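PDB 6KXD: ketosynthase from Streptomyces sp. MSC090213JE08, which probably serves as the chain length factor that pairs with the ketosynthase of a highly reducing type II polyketide synthase, the system that makes ishigamide. Local coordinates for residues L132-T137 / F142-G147; R190-G195 / V238-A243; G41-A46 / A343-A348; M84-A89 / L229-G234; C272-L277 / A308-A313. All coordinates share one frame; numbering follows the deposited sequence.

Contact 1. Residues L132-T137 / F142-G147; sequences LRQSYT and FYVDAG
Gln134, near the end of helix 125-137, reaches across to the backbone of Tyr143, Val144 and Asp145 in the loop that follows. Its CB lies 3.9 Å from Tyr143 O. From there CG stands anti to the carbonyl carbon (chi1 -73°) and the chain runs on extended, which carries the amide outward from the helix to Asp145. CD comes within 3.6 Å of Asp145 N, and OE1 makes the hydrogen bond between the two segments: it accepts the N-H of Asp145 at 2.7 Å in a nearly straight bond (169°). The donor lies well above the amide plane (48° out of it), off the lone pairs, yet the bond is short. OE1 also rests 3.3 Å from Val144 CA, while NE2 passes 3.7 Å from Asp145 CB. Glutamine suits the place because it offers a long, uncharged reach ending in a carbonyl. With an alanine here, Asp145 N would probably lose this acceptor and the loop would be held less firmly at that point.

Asp145 turns its carboxylate away from Gln134, with OD2 in a salt bridge to Lys83. Val144 CG1 approaches Ser135 N at 4.2 Å, while Ser135 OG is hydrogen-bonded to Pro141 O and to Arg202 NE of the partner Ketosynthase chain. Chemically, then, the junction works by division of labour: a neutral side-chain carbonyl fixes the backbone of the loop, and the aspartate's charge is left to pair with a lysine.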
# COMPACT_ATOMS: atom_id res chain seq x y z
N LEU B 132 -14.07 9.50 12.90
CA LEU B 132 -14.58 8.62 13.95
C LEU B 132 -15.09 9.44 15.14
O LEU B 132 -16.12 9.05 15.74
CB LEU B 132 -13.51 7.62 14.34
CG LEU B 132 -13.28 6.52 13.31
CD1 LEU B 132 -12.04 5.73 13.66
CD2 LEU B 132 -14.46 5.59 13.21
N ARG B 133 -14.42 10.53 15.48
CA ARG B 133 -14.91 11.37 16.59
C ARG B 133 -16.35 11.81 16.24
O ARG B 133 -17.24 11.69 17.05
CB ARG B 133 -13.94 12.51 16.92
CG ARG B 133 -12.70 12.04 17.66
CD ARG B 133 -11.65 13.12 17.91
NE ARG B 133 -12.12 14.15 18.83
CZ ARG B 133 -12.14 14.04 20.16
NH1 ARG B 133 -11.74 12.94 20.76
NH2 ARG B 133 -12.54 15.06 20.89
N GLN B 134 -16.58 12.21 14.98
CA GLN B 134 -17.89 12.65 14.56
C GLN B 134 -18.89 11.50 14.68
O GLN B 134 -20.01 11.67 15.19
CB GLN B 134 -17.84 13.24 13.15
CG GLN B 134 -17.17 14.60 13.07
CD GLN B 134 -16.71 14.90 11.67
OE1 GLN B 134 -16.97 14.14 10.73
NE2 GLN B 134 -15.96 15.98 11.51
N SER B 135 -18.48 10.32 14.22
CA SER B 135 -19.26 9.15 14.26
C SER B 135 -19.74 8.88 15.69
O SER B 135 -20.83 8.42 15.88
CB SER B 135 -18.47 7.99 13.77
OG SER B 135 -19.22 6.81 13.87
N TYR B 136 -18.87 9.11 16.67
CA TYR B 136 -19.18 8.75 18.06
C TYR B 136 -20.05 9.82 18.72
O TYR B 136 -20.86 9.48 19.57
CB TYR B 136 -17.90 8.51 18.88
CG TYR B 136 -17.32 7.14 18.67
CD1 TYR B 136 -18.02 6.00 19.04
CD2 TYR B 136 -16.07 6.96 18.09
CE1 TYR B 136 -17.51 4.72 18.85
CE2 TYR B 136 -15.55 5.70 17.87
CZ TYR B 136 -16.26 4.57 18.26
OH TYR B 136 -15.74 3.33 18.07
N THR B 137 -19.86 11.08 18.36
CA THR B 137 -20.35 12.23 19.16
C THR B 137 -21.51 12.98 18.48
O THR B 137 -22.15 13.79 19.12
CB THR B 137 -19.21 13.21 19.45
OG1 THR B 137 -18.75 13.72 18.20
CG2 THR B 137 -18.08 12.58 20.23
N PHE B 142 -23.16 7.97 11.40
CA PHE B 142 -22.70 8.20 10.04
C PHE B 142 -22.92 9.66 9.67
O PHE B 142 -22.83 10.01 8.48
CB PHE B 142 -23.40 7.24 9.10
CG PHE B 142 -24.89 7.41 9.00
CD1 PHE B 142 -25.73 6.87 9.95
CD2 PHE B 142 -25.45 8.07 7.91
CE1 PHE B 142 -27.11 6.99 9.83
CE2 PHE B 142 -26.82 8.20 7.79
CZ PHE B 142 -27.65 7.66 8.76
N TYR B 143 -23.15 10.49 10.69
CA TYR B 143 -23.26 11.95 10.59
C TYR B 143 -21.86 12.56 10.74
O TYR B 143 -21.48 13.18 11.73
CB TYR B 143 -24.31 12.50 11.56
CG TYR B 143 -25.74 12.19 11.15
CD1 TYR B 143 -26.02 11.22 10.18
CD2 TYR B 143 -26.82 12.83 11.76
CE1 TYR B 143 -27.32 10.92 9.79
CE2 TYR B 143 -28.14 12.53 11.38
CZ TYR B 143 -28.38 11.57 10.40
OH TYR B 143 -29.65 11.24 9.99
N VAL B 144 -21.12 12.41 9.64
CA VAL B 144 -19.75 12.85 9.54
C VAL B 144 -19.69 14.01 8.54
O VAL B 144 -20.64 14.22 7.74
CB VAL B 144 -18.88 11.67 9.06
CG1 VAL B 144 -18.97 10.49 10.01
CG2 VAL B 144 -19.24 11.23 7.66
N ASP B 145 -18.56 14.74 8.59
CA ASP B 145 -18.17 15.69 7.52
C ASP B 145 -17.95 14.90 6.22
O ASP B 145 -16.88 14.34 5.97
CB ASP B 145 -16.97 16.52 7.97
CG ASP B 145 -16.55 17.60 6.99
OD1 ASP B 145 -16.99 17.52 5.83
OD2 ASP B 145 -15.76 18.46 7.39
N ALA B 146 -18.97 14.86 5.38
CA ALA B 146 -18.98 14.03 4.18
C ALA B 146 -17.95 14.54 3.16
O ALA B 146 -17.48 13.75 2.37
CB ALA B 146 -20.36 13.97 3.58
N GLY B 147 -17.64 15.83 3.21
CA GLY B 147 -16.67 16.46 2.31
C GLY B 147 -15.26 15.97 2.63
O GLY B 147 -14.40 16.02 1.79

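Contact 2. Residues R190-G195 / V238-A243; sequences RLMGQG and VEQAEA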
# COMPACT_ATOMS: atom_id res chain seq x y z
N ARG B 190 11.38 -1.92 -9.42
CA ARG B 190 10.93 -3.18 -9.98
C ARG B 190 9.94 -2.98 -11.13
O ARG B 190 10.11 -3.54 -12.19
CB ARG B 190 10.27 -4.02 -8.91
CG ARG B 190 11.29 -4.56 -7.94
CD ARG B 190 11.06 -6.01 -7.74
NE ARG B 190 12.15 -6.53 -6.93
CZ ARG B 190 12.08 -6.82 -5.65
NH1 ARG B 190 10.95 -6.67 -4.96
NH2 ARG B 190 13.19 -7.26 -5.07
N LEU B 191 8.93 -2.13 -10.93
CA LEU B 191 7.94 -1.89 -11.99
C LEU B 191 8.59 -1.29 -13.23
O LEU B 191 8.20 -1.65 -14.36
CB LEU B 191 6.77 -1.04 -11.50
CG LEU B 191 5.61 -1.91 -11.00
CD1 LEU B 191 5.98 -2.70 -9.74
CD2 LEU B 191 4.36 -1.08 -10.76
N MET B 192 9.53 -0.36 -13.05
CA MET B 192 10.21 0.23 -14.19
C MET B 192 11.04 -0.84 -14.88
O MET B 192 11.03 -0.90 -16.11
CB MET B 192 11.13 1.35 -13.75
CG MET B 192 10.39 2.54 -13.26
SD MET B 192 11.57 3.75 -12.66
CE MET B 192 12.22 4.32 -14.22
N GLY B 193 11.66 -1.71 -14.07
CA GLY B 193 12.40 -2.89 -14.51
C GLY B 193 11.56 -3.79 -15.40
O GLY B 193 12.09 -4.44 -16.32
N GLN B 194 10.25 -3.82 -15.16
CA GLN B 194 9.36 -4.68 -15.92
C GLN B 194 8.66 -3.90 -17.05
O GLN B 194 7.78 -4.43 -17.70
CB GLN B 194 8.37 -5.32 -14.96
CG GLN B 194 9.05 -6.25 -13.96
CD GLN B 194 9.88 -7.31 -14.66
OE1 GLN B 194 11.10 -7.39 -14.51
NE2 GLN B 194 9.21 -8.09 -15.46
N GLY B 195 9.00 -2.62 -17.21
CA GLY B 195 8.47 -1.83 -18.30
C GLY B 195 7.07 -1.31 -18.01
O GLY B 195 6.39 -0.91 -18.90
N VAL B 238 12.38 9.43 -10.78
CA VAL B 238 13.23 8.32 -11.14
C VAL B 238 13.02 7.93 -12.61
O VAL B 238 11.90 7.82 -13.09
CB VAL B 238 12.96 7.11 -10.22
CG1 VAL B 238 13.82 5.91 -10.58
CG2 VAL B 238 13.16 7.52 -8.76
N GLU B 239 14.13 7.69 -13.31
CA GLU B 239 14.13 7.31 -14.73
C GLU B 239 15.12 6.16 -14.91
O GLU B 239 15.88 5.84 -13.99
CB GLU B 239 14.55 8.50 -15.60
CG GLU B 239 13.94 9.80 -15.17
CD GLU B 239 14.07 10.89 -16.20
OE1 GLU B 239 14.35 12.03 -15.82
OE2 GLU B 239 13.88 10.56 -17.41
N GLN B 240 15.08 5.54 -16.09
CA GLN B 240 16.06 4.53 -16.48
C GLN B 240 17.28 5.29 -16.99
O GLN B 240 17.13 6.34 -17.67
CB GLN B 240 15.45 3.60 -17.53
CG GLN B 240 14.11 3.01 -17.13
CD GLN B 240 14.23 1.58 -16.66
OE1 GLN B 240 14.74 1.28 -15.57
NE2 GLN B 240 13.74 0.69 -17.50
N ALA B 241 18.46 4.83 -16.60
CA ALA B 241 19.67 5.63 -16.84
C ALA B 241 19.79 5.91 -18.36
O ALA B 241 19.91 7.07 -18.77
CB ALA B 241 20.86 4.91 -16.27
N GLU B 242 19.57 4.87 -19.16
CA GLU B 242 19.61 4.95 -20.65
C GLU B 242 18.75 6.13 -21.13
O GLU B 242 19.21 6.99 -21.90
CB GLU B 242 19.05 3.71 -21.34
CG GLU B 242 19.51 2.39 -20.75
CD GLU B 242 18.60 1.85 -19.66
OE1 GLU B 242 17.39 1.65 -19.92
OE2 GLU B 242 19.11 1.64 -18.55
N ALA B 243 17.50 6.15 -20.65
CA ALA B 243 16.48 6.96 -21.25
C ALA B 243 16.36 8.32 -20.54
O ALA B 243 15.52 9.11 -20.90
CB ALA B 243 15.18 6.19 -21.22
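Val238 opens the strand's side of the contact by presenting CG1 to the sulfur of Met192, 3.7 Å from SD. CG1 stands anti to the valine's backbone N (chi1 179°), a torsion that turns this branch toward the sulfur. The backbone takes part as well, Val238 O lying 3.7 Å from Met192 CE. A beta-branched valine fits a buried strand position, and its backbone pairs with that of Tyr200 on strand 199-206.

At Glu239 the contact shifts to the main chain: Met192 CE sits 3.5 Å from Glu239 C. Glu239 sets off away from the helix, and its OE1 bonds to Thr23. Gln240 ends the strand, and its bent chain brings CG to 3.7 Å from Met192 CE. The amide lies near Met192 O, but its orientation is uncertain. An alanine in its place would remove CG and the amide, and would probably leave the methyl of Met192 less well covered at the strand's end.

On the helix side it is Met192 that meets all three strand residues. This methionine extends from the helix as far as SD and then bends at chi3 (73°), which swings CE along the strand. An unbranched, flexible side chain is well suited to following three successive residues. Just past it, Gly195, with positive phi, closes the helix in a Schellman motif, Gly195 N bonding to Met192 O at 2.9 Å. The whole is helix-on-sheet packing: the C-terminal turn of helix 180-193 lies against strand 229-240, as expected for the layered alpha/beta architecture of the thiolase fold.

Contact 3. Residues G41-A46 / A343-A348; sequences GVRAGA and AAEADA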
# COMPACT_ATOMS: atom_id res chain seq x y z
N GLY B 41 18.63 23.75 4.70
CA GLY B 41 18.54 23.27 6.09
C GLY B 41 19.50 22.13 6.37
O GLY B 41 20.12 22.04 7.45
N VAL B 42 19.61 21.23 5.38
CA VAL B 42 20.45 20.06 5.52
C VAL B 42 21.92 20.49 5.56
O VAL B 42 22.74 19.97 6.34
CB VAL B 42 20.20 19.05 4.39
CG1 VAL B 42 21.36 18.07 4.27
CG2 VAL B 42 18.89 18.31 4.63
N ARG B 43 22.28 21.39 4.66
CA ARG B 43 23.67 21.78 4.53
C ARG B 43 24.07 22.57 5.76
O ARG B 43 25.21 22.50 6.18
CB ARG B 43 23.83 22.61 3.26
CG ARG B 43 23.95 21.76 2.00
CD ARG B 43 23.59 22.67 0.86
NE ARG B 43 23.48 21.95 -0.38
CZ ARG B 43 22.96 22.47 -1.45
NH1 ARG B 43 22.76 23.78 -1.50
NH2 ARG B 43 22.64 21.68 -2.46
N ALA B 44 23.12 23.33 6.31
CA ALA B 44 23.37 24.16 7.48
C ALA B 44 23.33 23.33 8.77
O ALA B 44 23.71 23.86 9.82
CB ALA B 44 22.34 25.26 7.54
N GLY B 45 22.80 22.09 8.69
CA GLY B 45 22.43 21.31 9.85
C GLY B 45 21.56 22.13 10.78
O GLY B 45 21.78 22.14 12.01
N ALA B 46 20.57 22.81 10.21
CA ALA B 46 19.72 23.72 10.95
C ALA B 46 18.73 22.93 11.82
O ALA B 46 18.35 21.82 11.47
CB ALA B 46 19.00 24.65 10.00
N ALA B 343 23.41 17.33 0.22
CA ALA B 343 24.82 17.29 0.61
C ALA B 343 25.71 17.19 -0.64
O ALA B 343 26.80 17.81 -0.71
CB ALA B 343 25.08 16.11 1.50
N ALA B 344 25.25 16.38 -1.61
CA ALA B 344 25.99 16.11 -2.80
C ALA B 344 25.96 17.32 -3.76
O ALA B 344 26.96 17.59 -4.37
CB ALA B 344 25.51 14.86 -3.48
N GLU B 345 24.80 17.96 -3.94
CA GLU B 345 24.62 19.02 -4.91
C GLU B 345 25.58 20.17 -4.53
O GLU B 345 25.79 20.49 -3.33
CB GLU B 345 23.16 19.52 -4.95
CG GLU B 345 22.92 20.80 -5.74
CD GLU B 345 21.95 21.78 -5.08
OE1 GLU B 345 20.79 21.36 -4.79
OE2 GLU B 345 22.36 22.94 -4.77
N ALA B 346 26.21 20.73 -5.57
CA ALA B 346 27.04 21.97 -5.49
C ALA B 346 28.30 21.67 -4.67
O ALA B 346 28.80 22.50 -3.90
CB ALA B 346 26.21 23.11 -4.93
N ASP B 347 28.79 20.42 -4.82
CA ASP B 347 29.98 19.96 -4.14
C ASP B 347 30.59 18.82 -4.96
O ASP B 347 30.27 17.65 -4.74
CB ASP B 347 29.72 19.51 -2.70
CG ASP B 347 31.01 19.12 -1.99
OD1 ASP B 347 32.10 19.59 -2.43
OD2 ASP B 347 30.93 18.33 -1.04
N ALA B 348 31.47 19.21 -5.88
CA ALA B 348 32.13 18.32 -6.84
C ALA B 348 32.74 17.09 -6.13
O ALA B 348 32.90 16.06 -6.76
CB ALA B 348 33.17 19.10 -7.62
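The guanidinium of Arg43 meets Glu345 at its edge rather than over a face: Glu345 OE2 lies near the guanidinium plane beside NH2. Arg43 NH2 and Glu345 OE2 stand 2.6 Å apart in a salt bridge, but NH2 is modelled too close to the carboxylate carbon of Glu345, so the details are doubtful. As modelled, the carboxylate is turned almost perpendicular, its plane 84° from that of the guanidinium, and the two groups do not form a flat, two-pronged pair.

The arginine chain leaves the helix with CG anti to the carbonyl carbon (chi1 -82°) and stays extended to NE, long enough to span the gap between two helix ends. NE makes its own bond to Ala342 O, a backbone carbonyl in the last turn of helix 332-344. Glu345, just after that helix, bends at chi2 to bring its carboxylate back to the arginine. Both residues are exposed, where long charged chains are at home.

Beneath them Val42 packs on Ala339 and Ala342, small residues that let the backbones approach, the CA atoms of Arg43 and Ala343 being 6.1 Å apart. Helix 35-44 stops in a Schellman motif with Gly45 at positive phi, and helix 332-344 runs into a type II beta turn from Ala344 to Asp347. Two helix C-terminal ends thus meet at the surface, joined by the Arg43 NE bond to Ala342 O and the packing of Val42, beside the less certain salt bridge.

Contact 4. Residues M84-A89 / L229-G234; sequences MDRLTA and LGEGCG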
# COMPACT_ATOMS: atom_id res chain seq x y z
N MET B 84 -9.26 19.42 2.56
CA MET B 84 -8.11 18.63 2.17
C MET B 84 -7.26 18.31 3.39
O MET B 84 -6.92 19.18 4.20
CB MET B 84 -7.23 19.36 1.16
CG MET B 84 -5.98 18.59 0.79
SD MET B 84 -5.04 19.38 -0.48
CE MET B 84 -6.18 19.30 -1.86
N ASP B 85 -6.85 17.05 3.48
CA ASP B 85 -5.97 16.64 4.56
C ASP B 85 -4.56 17.17 4.29
O ASP B 85 -4.08 17.30 3.15
CB ASP B 85 -5.96 15.13 4.73
CG ASP B 85 -5.49 14.44 3.47
OD1 ASP B 85 -6.11 14.65 2.41
OD2 ASP B 85 -4.46 13.72 3.54
N ARG B 86 -3.83 17.40 5.37
CA ARG B 86 -2.54 17.96 5.30
C ARG B 86 -1.60 17.00 4.55
O ARG B 86 -0.77 17.46 3.82
CB ARG B 86 -2.09 18.27 6.71
CG ARG B 86 -0.76 18.99 6.80
CD ARG B 86 -0.57 19.33 8.26
NE ARG B 86 0.64 20.05 8.49
CZ ARG B 86 0.79 21.36 8.34
NH1 ARG B 86 -0.25 22.10 7.98
NH2 ARG B 86 1.97 21.92 8.53
N LEU B 87 -1.78 15.68 4.71
CA LEU B 87 -0.91 14.71 4.10
C LEU B 87 -0.97 14.89 2.58
O LEU B 87 0.06 15.11 1.91
CB LEU B 87 -1.33 13.30 4.49
CG LEU B 87 -0.58 12.19 3.76
CD1 LEU B 87 0.90 12.24 4.11
CD2 LEU B 87 -1.17 10.84 4.10
N THR B 88 -2.20 14.93 2.07
CA THR B 88 -2.39 15.13 0.67
C THR B 88 -1.78 16.46 0.26
O THR B 88 -1.12 16.53 -0.81
CB THR B 88 -3.86 15.07 0.25
OG1 THR B 88 -4.35 13.74 0.39
CG2 THR B 88 -4.06 15.53 -1.18
N ALA B 89 -2.03 17.49 1.04
CA ALA B 89 -1.53 18.82 0.69
C ALA B 89 -0.02 18.81 0.58
O ALA B 89 0.56 19.36 -0.36
CB ALA B 89 -1.98 19.84 1.70
N LEU B 229 8.31 15.16 16.88
CA LEU B 229 7.71 14.67 15.63
C LEU B 229 7.85 15.75 14.57
O LEU B 229 7.65 16.93 14.83
CB LEU B 229 6.23 14.34 15.87
CG LEU B 229 5.99 13.13 16.77
CD1 LEU B 229 4.51 12.98 17.09
CD2 LEU B 229 6.54 11.86 16.12
N GLY B 230 8.12 15.29 13.35
CA GLY B 230 8.20 16.14 12.19
C GLY B 230 7.23 15.67 11.14
O GLY B 230 6.41 14.74 11.34
N GLU B 231 7.27 16.35 10.01
CA GLU B 231 6.34 16.03 8.99
C GLU B 231 6.93 16.47 7.65
O GLU B 231 7.84 17.31 7.58
CB GLU B 231 5.01 16.73 9.23
CG GLU B 231 5.15 18.23 9.21
CD GLU B 231 3.85 19.03 9.09
OE1 GLU B 231 2.80 18.41 8.91
OE2 GLU B 231 3.90 20.27 9.18
N GLY B 232 6.27 16.03 6.60
CA GLY B 232 6.44 16.58 5.36
C GLY B 232 6.39 15.53 4.28
O GLY B 232 5.86 14.43 4.46
N CYS B 233 6.99 15.85 3.14
CA CYS B 233 7.01 14.95 2.01
C CYS B 233 8.29 15.16 1.21
O CYS B 233 8.69 16.28 0.93
CB CYS B 233 5.81 15.18 1.09
SG CYS B 233 5.81 14.22 -0.46
N GLY B 234 8.92 14.06 0.83
CA GLY B 234 10.00 14.06 -0.11
C GLY B 234 9.64 13.23 -1.29
O GLY B 234 9.02 12.15 -1.11
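Arg86 grips Glu231 side-on with two nitrogens, one to each carboxylate oxygen. Arg86 NE donates to Glu231 OE1 at 2.7 Å, and Arg86 NH2 donates to Glu231 OE2 at 2.6 Å, the second bond nearly straight at 173°. Both oxygens use their syn lone pairs, and both lie essentially in the guanidinium plane. The two flat groups are only 13° apart, so they meet edge to edge as one nearly planar unit, although the side chains carrying them cross at about a right angle. Arginine suits this partner because it offers two N-H groups side by side to the two oxygens of a carboxylate, fixing rotation as well as distance.

The arginine reaches out with CG anti to the backbone N (chi1 -175°) and its chain extended to NE. Glu231 differs at its first torsion, CG lying between backbone N and carbonyl carbon, and then extends toward Arg86. Phe70 and Glu207 touch the arginine, and the carboxylate has further donors: Val67 N to OE2 and Phe208 N to OE1. Those backbone bonds hold the glutamate in place for its partner.

Farther out, the helix that carries Arg86 is set by its N-cap. Asp85 accepts from Thr88 N at 3.0 Å through OD2, while Asp85 OD1 takes the hydroxyl of Thr88 at 2.8 Å; Thr88 OG1 is also bonded to His156 ND1. At Gly232 a side chain would jam against the carbonyl O of Glu231, so glycine is called for as the strand resumes. With each oxygen of the buried Glu231 receiving one arginine N-H and one backbone N-H, the carboxylate is probably held strongly in its charged form, joining the start of helix 86-99 to strand 229-240.

Contact 5. Residues C272-L277 / A308-A313; sequences CARRAL and AALVPA
The 2.8 Å backbone bond from Leu277 N to Ala273 O belongs to helix 265-280 and places on one face, a turn apart, two residues that both touch Leu310. Leu310 stands in the last turn of helix 298-310 and carries nearly all of that helix's share of the contact. With CG anti to its backbone N (chi1 -176°), it projects across to the other helix and divides there into two branches.

The CD2 branch does the apolar work. It presses on Ala273 CB at 3.3 Å, closer than usual for two carbons, and meets Leu277 CD1 at 4.0 Å, these two leucines reaching tip to tip. The small methyl of alanine suits so close an approach; one turn on, Leu277 reaches Leu310 with its longer side chain.

The CD1 branch faces Arg274. The arginine chain is extended from CG to NE and slides past Leu310 in the opposite direction. As modelled, Leu310 lies over one face of the guanidinium, but CD1 is too close to that group and the details there are doubtful. Arg274 is exposed, and its chain covers the outer margin of the contact.

The buried side is completed by strands. Leu277 and Val311, the first residue beyond helix 298-310, both rest on Val287 of strand 287-291, while Cys272 and Ala276 lie against strands 250-259 and 365-373. Leu310 thus joins helix 298-310 to helix 265-280, beside these three strands.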
# COMPACT_ATOMS: atom_id res chain seq x y z
N CYS B 272 21.07 -6.25 6.51
CA CYS B 272 20.45 -5.57 5.42
C CYS B 272 21.45 -4.71 4.64
O CYS B 272 21.48 -4.76 3.42
CB CYS B 272 19.33 -4.70 5.97
SG CYS B 272 18.19 -4.22 4.66
N ALA B 273 22.26 -3.94 5.36
CA ALA B 273 23.25 -3.03 4.77
C ALA B 273 24.30 -3.85 4.02
O ALA B 273 24.64 -3.56 2.89
CB ALA B 273 23.87 -2.17 5.82
N ARG B 274 24.74 -4.95 4.62
CA ARG B 274 25.81 -5.74 3.96
C ARG B 274 25.30 -6.34 2.66
O ARG B 274 26.01 -6.32 1.64
CB ARG B 274 26.33 -6.84 4.88
CG ARG B 274 27.24 -6.28 5.94
CD ARG B 274 28.04 -7.35 6.66
NE ARG B 274 28.70 -6.72 7.79
CZ ARG B 274 29.75 -5.90 7.72
NH1 ARG B 274 30.46 -5.76 6.61
NH2 ARG B 274 30.10 -5.22 8.80
N ARG B 275 24.04 -6.81 2.67
CA ARG B 275 23.42 -7.31 1.49
C ARG B 275 23.28 -6.17 0.46
O ARG B 275 23.59 -6.40 -0.68
CB ARG B 275 22.04 -7.93 1.76
CG ARG B 275 21.48 -8.74 0.60
CD ARG B 275 20.25 -9.56 0.99
NE ARG B 275 20.37 -10.99 0.69
CZ ARG B 275 20.89 -11.92 1.50
NH1 ARG B 275 21.37 -11.59 2.69
NH2 ARG B 275 20.95 -13.19 1.12
N ALA B 276 22.83 -4.99 0.89
CA ALA B 276 22.66 -3.88 -0.04
C ALA B 276 24.01 -3.51 -0.68
O ALA B 276 24.13 -3.23 -1.89
CB ALA B 276 22.02 -2.71 0.65
N LEU B 277 25.05 -3.49 0.13
CA LEU B 277 26.37 -3.14 -0.39
C LEU B 277 26.88 -4.21 -1.36
O LEU B 277 27.34 -3.89 -2.48
CB LEU B 277 27.30 -2.92 0.79
CG LEU B 277 27.08 -1.64 1.59
CD1 LEU B 277 27.82 -1.73 2.91
CD2 LEU B 277 27.54 -0.39 0.83
N ALA B 308 27.63 2.77 12.49
CA ALA B 308 28.82 3.42 12.98
C ALA B 308 29.95 2.41 12.92
O ALA B 308 31.09 2.80 12.87
CB ALA B 308 28.61 3.94 14.39
N ALA B 309 29.62 1.13 12.94
CA ALA B 309 30.65 0.06 12.82
C ALA B 309 30.90 -0.36 11.36
O ALA B 309 31.96 -0.85 11.01
CB ALA B 309 30.20 -1.12 13.62
N LEU B 310 29.88 -0.25 10.54
CA LEU B 310 29.85 -0.80 9.24
C LEU B 310 30.49 0.14 8.22
O LEU B 310 31.12 -0.36 7.29
CB LEU B 310 28.41 -1.08 8.82
CG LEU B 310 28.29 -1.76 7.46
CD1 LEU B 310 28.54 -3.23 7.61
CD2 LEU B 310 26.97 -1.50 6.81
N VAL B 311 30.27 1.45 8.33
CA VAL B 311 30.75 2.38 7.31
C VAL B 311 31.87 3.24 7.86
O VAL B 311 32.07 3.34 9.08
CB VAL B 311 29.59 3.22 6.73
CG1 VAL B 311 28.54 2.30 6.11
CG2 VAL B 311 29.00 4.12 7.77
N PRO B 312 32.68 3.89 6.99
CA PRO B 312 33.71 4.80 7.48
C PRO B 312 33.07 5.85 8.38
O PRO B 312 31.97 6.36 8.02
CB PRO B 312 34.24 5.46 6.21
CG PRO B 312 33.96 4.46 5.14
CD PRO B 312 32.62 3.88 5.53
N ALA B 313 33.73 6.19 9.49
CA ALA B 313 33.19 7.18 10.42
C ALA B 313 32.85 8.48 9.68
O ALA B 313 31.86 9.13 9.98
CB ALA B 313 34.13 7.45 11.56

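Contact 3 ties residues 41-46 to 343-348, and the other four contacts fall between those ends of the chain. Contacts 2 and 4 alternate in sequence and share strand 229-240, contact 4 at its beginning and contact 2 at its end, with centres 27 Å apart on opposite sides of the chain's centre. Contact 1 is peripheral: its centre is 22 Å from that of contact 4 but 48 Å from that of contact 5, and it has the most residues within reach of the partner Ketosynthase chain, eight against three in contact 2 and one in contact 5. Contact 5 comes after contact 2 in the chain. Contact 3 therefore bridges early and late parts of the chain, while contacts 2 and 4 fasten helices to one strand.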